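Local coordinates for clavulanic acid biosynthesis oligopeptide binding protein 2 (Streptomyces clavuligerus, PDB 2WOL) that probably binds oligopeptides as an extracellular solute-binding protein of family 5, within the biosynthetic pathway of the beta-lactamase inhibitor clavulanic acid, at residues A[39-44]-A[272-277]; A[56-61]-A[546-551]; A[240-245]-A[552-557]. All coordinates share one frame; numbering follows the deposited sequence.

Contact 1. Residues A[39-44]-A[272-277]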
loop_
_atom_site.group_PDB
_atom_site.type_symbol
_atom_site.label_atom_id
_atom_site.label_comp_id
_atom_site.label_asym_id
_atom_site.label_seq_id
_atom_site.Cartn_x
_atom_site.Cartn_y
_atom_site.Cartn_z
ATOM N N SER A 39 -2.097 5.176 17.985
ATOM C CA SER A 39 -2.906 5.065 16.777
ATOM C C SER A 39 -4.297 5.593 17.093
ATOM O O SER A 39 -4.760 5.501 18.240
ATOM C CB SER A 39 -2.992 3.601 16.323
ATOM O OG SER A 39 -3.866 3.446 15.215
ATOM N N SER A 40 -4.960 6.142 16.079
ATOM C CA SER A 40 -6.340 6.588 16.230
ATOM C C SER A 40 -7.320 5.438 16.024
ATOM O O SER A 40 -8.497 5.560 16.361
ATOM C CB SER A 40 -6.654 7.738 15.267
ATOM O OG SER A 40 -6.857 7.280 13.943
ATOM N N ALA A 41 -6.825 4.333 15.469
ATOM C CA ALA A 41 -7.651 3.180 15.131
ATOM C C ALA A 41 -7.041 1.892 15.666
ATOM O O ALA A 41 -5.824 1.778 15.799
ATOM C CB ALA A 41 -7.831 3.090 13.631
ATOM N N ASP A 42 -7.899 0.925 15.975
ATOM C CA ASP A 42 -7.461 -0.411 16.361
ATOM C C ASP A 42 -6.946 -1.142 15.121
ATOM O O ASP A 42 -7.265 -0.768 13.988
ATOM C CB ASP A 42 -8.647 -1.174 16.973
ATOM C CG ASP A 42 -8.222 -2.305 17.908
ATOM O OD1 ASP A 42 -7.028 -2.654 17.973
ATOM O OD2 ASP A 42 -9.117 -2.856 18.587
ATOM N N VAL A 43 -6.143 -2.177 15.337
ATOM C CA VAL A 43 -5.769 -3.080 14.255
ATOM C C VAL A 43 -7.031 -3.678 13.630
ATOM O O VAL A 43 -8.044 -3.861 14.315
ATOM C CB VAL A 43 -4.837 -4.220 14.748
ATOM C CG1 VAL A 43 -3.559 -3.645 15.343
ATOM C CG2 VAL A 43 -5.545 -5.128 15.765
ATOM N N ASP A 44 -6.978 -3.965 12.332
ATOM C CA ASP A 44 -8.078 -4.687 11.696
ATOM C C ASP A 44 -8.066 -6.171 12.080
ATOM O O ASP A 44 -9.123 -6.792 12.216
ATOM C CB ASP A 44 -8.106 -4.479 10.167
ATOM C CG ASP A 44 -6.781 -4.816 9.478
ATOM O OD1 ASP A 44 -5.747 -4.975 10.157
ATOM O OD2 ASP A 44 -6.786 -4.904 8.231
ATOM N N ASN A 272 3.714 7.957 16.195
ATOM C CA ASN A 272 2.406 7.560 15.681
ATOM C C ASN A 272 2.571 6.340 14.768
ATOM O O ASN A 272 3.093 6.454 13.657
ATOM C CB ASN A 272 1.773 8.737 14.930
ATOM C CG ASN A 272 0.463 8.377 14.252
ATOM O OD1 ASN A 272 0.062 7.216 14.210
ATOM N ND2 ASN A 272 -0.210 9.385 13.714
ATOM N N LEU A 273 2.124 5.179 15.244
ATOM C CA LEU A 273 2.221 3.932 14.483
ATOM C C LEU A 273 1.319 3.927 13.253
ATOM O O LEU A 273 1.719 3.471 12.183
ATOM C CB LEU A 273 1.885 2.725 15.370
ATOM C CG LEU A 273 1.663 1.380 14.664
ATOM C CD1 LEU A 273 2.923 0.893 13.962
ATOM C CD2 LEU A 273 1.148 0.333 15.642
ATOM N N GLU A 274 0.100 4.431 13.420
ATOM C CA GLU A 274 -0.882 4.436 12.338
ATOM C C GLU A 274 -0.339 5.186 11.123
ATOM O O GLU A 274 -0.565 4.787 9.977
ATOM C CB GLU A 274 -2.194 5.051 12.815
ATOM C CG GLU A 274 -3.337 4.847 11.852
ATOM C CD GLU A 274 -4.574 5.609 12.248
ATOM O OE1 GLU A 274 -4.478 6.525 13.097
ATOM O OE2 GLU A 274 -5.641 5.286 11.696
ATOM N N GLY A 275 0.373 6.279 11.390
ATOM C CA GLY A 275 1.156 6.967 10.377
ATOM C C GLY A 275 0.397 7.722 9.307
ATOM O O GLY A 275 0.896 7.873 8.193
ATOM N N ARG A 276 -0.799 8.210 9.630
ATOM C CA ARG A 276 -1.564 9.007 8.665
ATOM C C ARG A 276 -1.048 10.445 8.565
ATOM O O ARG A 276 -1.600 11.257 7.823
ATOM C CB ARG A 276 -3.053 9.020 9.013
ATOM C CG ARG A 276 -3.795 7.712 8.820
ATOM C CD ARG A 276 -5.286 8.014 8.799
ATOM N NE ARG A 276 -6.089 7.061 9.561
ATOM C CZ ARG A 276 -7.179 7.386 10.255
ATOM N NH1 ARG A 276 -7.594 8.648 10.310
ATOM N NH2 ARG A 276 -7.849 6.445 10.915
ATOM N N GLY A 277 0.007 10.748 9.316
ATOM C CA GLY A 277 0.626 12.067 9.291
ATOM C C GLY A 277 0.007 13.017 10.292
ATOM O O GLY A 277 -0.991 12.691 10.940
#
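Ser-40 and Glu-274 join two loops that leave adjacent parallel strands, 34-39 and 271-272, of the five-stranded mixed sheet in this family 5 solute-binding protein. The contact is a worked example of one carboxylate tying together two neighbouring strand ends. Its hydrogen bonds converge on a single oxygen. Ser-40 OG reaches Glu-274 OE1 over 2.6 Å along the syn lone pair, while Ser-40 N gives its hydrogen to the same OE1 over 3.0 Å from above the carboxylate plane. The hydroxyl can do this because it sits between the backbone N and the carbonyl carbon (chi1 77°), close to its own amide, so one residue grips OE1 twice.

The charged interaction belongs to the other oxygen: Arg-276 NH2 forms a salt bridge with Glu-274 OE2 at 2.6 Å. Ser-40 OG also lies over a face of that guanidinium, but its angle is too poor for a bond to NH2. With three donors around it, the carboxylate probably stays ionised.

The remaining contacts are van der Waals touches between carbon and oxygen. Ala-41 CB approaches Glu-274 OE2, and Ser-39 OG rests alongside Glu-274 CB at 3.3 Å. Trp-55 of helix 54-63 touches both Ser-39 and Glu-274. Within its own loop, Ser-39 OG donates to Ala-41 O at 2.6 Å, in the carbonyl plane and on a lone pair.

Contact 2. Residues A[56-61]-A[546-551]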
loop_
_atom_site.group_PDB
_atom_site.type_symbol
_atom_site.label_atom_id
_atom_site.label_comp_id
_atom_site.label_asym_id
_atom_site.label_seq_id
_atom_site.Cartn_x
_atom_site.Cartn_y
_atom_site.Cartn_z
ATOM N N VAL A 56 -0.421 -2.022 9.943
ATOM C CA VAL A 56 -0.394 -3.331 10.589
ATOM C C VAL A 56 0.619 -4.241 9.879
ATOM O O VAL A 56 1.300 -5.034 10.532
ATOM C CB VAL A 56 -1.793 -3.977 10.687
ATOM C CG1 VAL A 56 -1.709 -5.340 11.377
ATOM C CG2 VAL A 56 -2.745 -3.065 11.459
ATOM N N TRP A 57 0.750 -4.114 8.556
ATOM C CA TRP A 57 1.841 -4.797 7.850
ATOM C C TRP A 57 3.182 -4.360 8.439
ATOM O O TRP A 57 4.085 -5.172 8.640
ATOM C CB TRP A 57 1.820 -4.505 6.350
ATOM C CG TRP A 57 0.578 -4.955 5.644
ATOM C CD1 TRP A 57 -0.335 -5.873 6.084
ATOM C CD2 TRP A 57 0.108 -4.505 4.361
ATOM N NE1 TRP A 57 -1.338 -6.026 5.158
ATOM C CE2 TRP A 57 -1.094 -5.198 4.091
ATOM C CE3 TRP A 57 0.586 -3.581 3.416
ATOM C CZ2 TRP A 57 -1.829 -4.999 2.915
ATOM C CZ3 TRP A 57 -0.146 -3.385 2.235
ATOM C CH2 TRP A 57 -1.344 -4.091 2.003
ATOM N N LEU A 58 3.290 -3.065 8.721
ATOM C CA LEU A 58 4.477 -2.491 9.336
ATOM C C LEU A 58 4.712 -3.073 10.735
ATOM O O LEU A 58 5.834 -3.450 11.079
ATOM C CB LEU A 58 4.307 -0.971 9.396
ATOM C CG LEU A 58 5.458 -0.084 9.853
ATOM C CD1 LEU A 58 6.555 -0.051 8.789
ATOM C CD2 LEU A 58 4.908 1.304 10.120
ATOM N N LEU A 59 3.645 -3.156 11.529
ATOM C CA LEU A 59 3.707 -3.754 12.861
ATOM C C LEU A 59 4.066 -5.241 12.808
ATOM O O LEU A 59 4.730 -5.761 13.707
ATOM C CB LEU A 59 2.373 -3.559 13.583
ATOM C CG LEU A 59 2.240 -4.063 15.018
ATOM C CD1 LEU A 59 3.112 -3.256 15.971
ATOM C CD2 LEU A 59 0.787 -4.002 15.430
ATOM N N GLN A 60 3.617 -5.923 11.757
ATOM C CA GLN A 60 3.919 -7.342 11.582
ATOM C C GLN A 60 5.413 -7.638 11.446
ATOM O O GLN A 60 5.850 -8.764 11.687
ATOM C CB GLN A 60 3.127 -7.929 10.407
ATOM C CG GLN A 60 1.695 -8.310 10.787
ATOM C CD GLN A 60 1.618 -9.502 11.730
ATOM O OE1 GLN A 60 2.598 -10.225 11.930
ATOM N NE2 GLN A 60 0.443 -9.716 12.305
ATOM N N ARG A 61 6.200 -6.629 11.079
ATOM C CA ARG A 61 7.651 -6.801 11.014
ATOM C C ARG A 61 8.251 -7.088 12.402
ATOM O O ARG A 61 9.338 -7.647 12.506
ATOM C CB ARG A 61 8.322 -5.597 10.342
ATOM C CG ARG A 61 8.154 -5.599 8.827
ATOM C CD ARG A 61 8.475 -4.252 8.186
ATOM N NE ARG A 61 9.879 -3.837 8.296
ATOM C CZ ARG A 61 10.885 -4.325 7.568
ATOM N NH1 ARG A 61 10.689 -5.307 6.692
ATOM N NH2 ARG A 61 12.108 -3.838 7.734
ATOM N N PRO A 546 11.177 3.099 2.521
ATOM C CA PRO A 546 10.715 3.414 1.165
ATOM C C PRO A 546 9.610 2.496 0.630
ATOM O O PRO A 546 8.870 2.894 -0.267
ATOM C CB PRO A 546 11.986 3.283 0.315
ATOM C CG PRO A 546 12.895 2.424 1.102
ATOM C CD PRO A 546 12.601 2.716 2.544
ATOM N N ALA A 547 9.499 1.285 1.169
ATOM C CA ALA A 547 8.444 0.364 0.748
ATOM C C ALA A 547 7.088 0.658 1.397
ATOM O O ALA A 547 6.065 0.116 0.969
ATOM C CB ALA A 547 8.860 -1.085 1.003
ATOM N N PHE A 548 7.079 1.516 2.420
ATOM C CA PHE A 548 5.875 1.770 3.218
ATOM C C PHE A 548 5.418 3.231 3.209
ATOM O O PHE A 548 4.223 3.507 3.358
ATOM C CB PHE A 548 6.097 1.343 4.673
ATOM C CG PHE A 548 6.164 -0.146 4.879
ATOM C CD1 PHE A 548 7.363 -0.833 4.710
ATOM C CD2 PHE A 548 5.038 -0.855 5.278
ATOM C CE1 PHE A 548 7.434 -2.209 4.911
ATOM C CE2 PHE A 548 5.097 -2.233 5.486
ATOM C CZ PHE A 548 6.296 -2.908 5.302
ATOM N N GLY A 549 6.364 4.161 3.072
ATOM C CA GLY A 549 6.067 5.591 3.232
ATOM C C GLY A 549 5.823 5.950 4.690
ATOM O O GLY A 549 5.346 7.043 5.003
ATOM N N LEU A 550 6.160 5.009 5.571
ATOM C CA LEU A 550 5.993 5.122 7.018
ATOM C C LEU A 550 7.319 4.774 7.675
ATOM O O LEU A 550 8.113 4.036 7.105
ATOM C CB LEU A 550 4.937 4.124 7.512
ATOM C CG LEU A 550 3.502 4.211 6.991
ATOM C CD1 LEU A 550 2.680 3.019 7.443
ATOM C CD2 LEU A 550 2.842 5.495 7.430
ATOM N N TYR A 551 7.550 5.286 8.880
ATOM C CA TYR A 551 8.733 4.907 9.650
ATOM C C TYR A 551 8.793 3.400 9.866
ATOM O O TYR A 551 7.768 2.764 10.121
ATOM C CB TYR A 551 8.709 5.570 11.021
ATOM C CG TYR A 551 8.886 7.076 11.057
ATOM C CD1 TYR A 551 8.188 7.845 11.991
ATOM C CD2 TYR A 551 9.752 7.725 10.183
ATOM C CE1 TYR A 551 8.354 9.223 12.058
ATOM C CE2 TYR A 551 9.916 9.102 10.229
ATOM C CZ TYR A 551 9.218 9.843 11.171
ATOM O OH TYR A 551 9.368 11.212 11.253
#
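Leu-58 and Phe-548 carry most of this contact, an example of a helix packing on a tight turn through one aliphatic-aromatic pair. Leu-58 CD1 lies over one face of the Phe-548 ring, 4.0 Å from its centroid and 15° off the normal, a CH-pi contact. The helix backbone takes part as well: Phe-548 CE2 comes to 3.8 Å from Leu-58 N. With CG anti to its backbone N (chi1 -173°), Leu-58 extends off the helix into the angle between Phe-548 and the chain that follows. There its second methyl, CD2, meets Leu-550 CB at 3.8 Å and closes on Tyr-551 O at 3.2 Å.

Two further groups touch the Phe-548 ring. Trp-57 CB stands at the ring edge, near its plane, 4.1 Å from CE2. Arg-61 CD approaches Phe-548 CZ obliquely at 3.9 Å, offering its aliphatic part, while the charged end continues to Tyr-70 O and a salt bridge with Asp-552. A glycerol, probably from the crystallisation liquor, lies near the Phe-548 side chain.

In the fold, helix 54-63 thus rests against the turn of the beta-hairpin formed by strands 544-545 and 550-551. Val-54 of the helix touches both Phe-548 and Leu-550, and His-545 of the first strand meets Phe-548 edge-to-face. Leu-59 packs on strand 225-230.

Contact 3. Residues A[240-245]-A[552-557]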
loop_
_atom_site.group_PDB
_atom_site.type_symbol
_atom_site.label_atom_id
_atom_site.label_comp_id
_atom_site.label_asym_id
_atom_site.label_seq_id
_atom_site.Cartn_x
_atom_site.Cartn_y
_atom_site.Cartn_z
ATOM N N PRO A 240 18.696 -11.310 9.911
ATOM C CA PRO A 240 19.464 -10.245 9.259
ATOM C C PRO A 240 18.706 -8.917 9.126
ATOM O O PRO A 240 19.259 -7.946 8.596
ATOM C CB PRO A 240 19.738 -10.826 7.872
ATOM C CG PRO A 240 18.528 -11.660 7.587
ATOM C CD PRO A 240 18.068 -12.210 8.921
ATOM N N ILE A 241 17.462 -8.881 9.600
ATOM C CA ILE A 241 16.571 -7.733 9.390
ATOM C C ILE A 241 16.349 -6.910 10.666
ATOM O O ILE A 241 16.407 -5.675 10.638
ATOM C CB ILE A 241 15.173 -8.190 8.836
ATOM C CG1 ILE A 241 15.305 -9.117 7.608
ATOM C CG2 ILE A 241 14.240 -6.983 8.581
ATOM C CD1 ILE A 241 15.788 -8.453 6.324
ATOM N N ARG A 242 16.111 -7.600 11.779
ATOM C CA ARG A 242 15.506 -6.986 12.959
ATOM C C ARG A 242 16.459 -6.795 14.141
ATOM O O ARG A 242 16.960 -7.778 14.690
ATOM C CB ARG A 242 14.293 -7.812 13.397
ATOM C CG ARG A 242 13.238 -7.923 12.319
ATOM C CD ARG A 242 12.208 -8.981 12.627
ATOM N NE ARG A 242 11.349 -9.193 11.465
ATOM C CZ ARG A 242 11.676 -9.952 10.424
ATOM N NH1 ARG A 242 12.833 -10.606 10.408
ATOM N NH2 ARG A 242 10.842 -10.069 9.400
ATOM N N PRO A 243 16.706 -5.529 14.540
ATOM C CA PRO A 243 17.564 -5.274 15.706
ATOM C C PRO A 243 16.903 -5.492 17.069
ATOM O O PRO A 243 17.606 -5.604 18.071
ATOM C CB PRO A 243 17.948 -3.805 15.539
ATOM C CG PRO A 243 16.793 -3.204 14.837
ATOM C CD PRO A 243 16.249 -4.272 13.917
ATOM N N ALA A 244 15.568 -5.521 17.115
ATOM C CA ALA A 244 14.810 -5.773 18.348
ATOM C C ALA A 244 15.366 -5.046 19.574
ATOM O O ALA A 244 15.734 -5.666 20.575
ATOM C CB ALA A 244 14.699 -7.268 18.609
ATOM N N LEU A 245 15.410 -3.722 19.492
ATOM C CA LEU A 245 15.999 -2.918 20.563
ATOM C C LEU A 245 15.129 -2.771 21.821
ATOM O O LEU A 245 15.606 -3.040 22.921
ATOM C CB LEU A 245 16.468 -1.555 20.036
ATOM C CG LEU A 245 17.524 -1.602 18.929
ATOM C CD1 LEU A 245 17.792 -0.217 18.389
ATOM C CD2 LEU A 245 18.831 -2.261 19.396
ATOM N N ASP A 552 9.993 2.829 9.789
ATOM C CA ASP A 552 10.152 1.407 10.081
ATOM C C ASP A 552 10.215 1.204 11.591
ATOM O O ASP A 552 11.287 1.215 12.197
ATOM C CB ASP A 552 11.388 0.831 9.397
ATOM C CG ASP A 552 11.392 -0.688 9.380
ATOM O OD1 ASP A 552 10.321 -1.298 9.605
ATOM O OD2 ASP A 552 12.466 -1.274 9.124
ATOM N N ILE A 553 9.040 1.035 12.187
ATOM C CA ILE A 553 8.886 0.873 13.627
ATOM C C ILE A 553 9.847 -0.157 14.217
ATOM O O ILE A 553 10.446 0.083 15.258
ATOM C CB ILE A 553 7.430 0.473 13.977
ATOM C CG1 ILE A 553 6.429 1.499 13.417
ATOM C CG2 ILE A 553 7.259 0.245 15.483
ATOM C CD1 ILE A 553 6.568 2.918 13.951
ATOM N N GLN A 554 9.992 -1.299 13.544
ATOM C CA GLN A 554 10.789 -2.405 14.077
ATOM C C GLN A 554 12.263 -2.045 14.294
ATOM O O GLN A 554 12.939 -2.671 15.104
ATOM C CB GLN A 554 10.646 -3.657 13.201
ATOM C CG GLN A 554 11.318 -3.587 11.837
ATOM C CD GLN A 554 12.790 -3.943 11.889
ATOM O OE1 GLN A 554 13.232 -4.666 12.786
ATOM N NE2 GLN A 554 13.558 -3.450 10.921
ATOM N N ALA A 555 12.747 -1.045 13.563
ATOM C CA ALA A 555 14.149 -0.634 13.650
ATOM C C ALA A 555 14.434 0.284 14.839
ATOM O O ALA A 555 15.592 0.489 15.208
ATOM C CB ALA A 555 14.570 0.043 12.361
ATOM N N MET A 556 13.379 0.829 15.437
ATOM C CA MET A 556 13.510 1.880 16.440
ATOM C C MET A 556 13.967 1.366 17.793
ATOM O O MET A 556 13.664 0.240 18.178
ATOM C CB MET A 556 12.186 2.611 16.616
ATOM C CG MET A 556 11.767 3.418 15.420
ATOM S SD MET A 556 10.097 4.032 15.633
ATOM C CE MET A 556 9.948 5.015 14.145
ATOM N N GLY A 557 14.688 2.220 18.512
ATOM C CA GLY A 557 14.993 1.987 19.918
ATOM C C GLY A 557 14.743 3.246 20.726
ATOM O O GLY A 557 14.166 4.215 20.228
HETATM O O HOH W 1 13.136 -5.495 15.559
HETATM O O HOH W 2 14.573 -2.171 17.280
#
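Residues 241-245 and 554-557 run 35° apart, with CA atoms closing from 6.1 Å between Pro-243 and Ala-555 to 5.0 Å between Leu-245 and Gly-557. Gln-554, in the 3-10 turn 553-555, leads the side-chain contact. Its chain, bent at chi2 (84°), turns the amide onto the loop, where OE1 lies 3.2 Å from Pro-243 CD and 3.3 Å from Arg-242 CG. The other end of the amide is held by Asp-552, as Gln-554 NE2 donates to OD2 nearly within the amide plane, which helps fix the flip of the group. Arg-242 crosses Gln-554 at about a right angle and sends its guanidinium to Asp-84, Asp-239 and the carbonyl of Arg-61. Farther along, Pro-243 CG sits against Ala-555 CA, and Leu-245 CB packs closely on Gly-557 CA.

Two waters do the polar bridging. Water 1 links Ala-244 N to Gln-554 O, and water 2 takes the hydrogen of Leu-245 N while donating to Gln-554 O and Met-556 O. The chemistry implies a buried joint of van der Waals contacts, some between a polar oxygen and carbon, with two waters bridging backbone amides and carbonyls that do not pair directly.

How the contacts relate
The three contacts form a chain of neighbours, with contact 2 in the middle: its centre lies about 11 Å from that of contact 1 and 12 Å from that of contact 3, while the outer two are about 19 Å apart. Packing joins contacts 1 and 2, with Leu-550 CD2 at 3.2 Å from Gly-275 O. Polar links and packing both join contacts 2 and 3: Arg-61 supplies the polar ties, and Tyr-551 CB meets Met-556 CE at 3.4 Å. Even the outer pair meets, where Leu-273 packs on Ile-553. Segments 546-551 and 552-557 are consecutive, so one continuous piece of chain serves contacts 2 and 3. The glycerol near Phe-548 may mark a pocket.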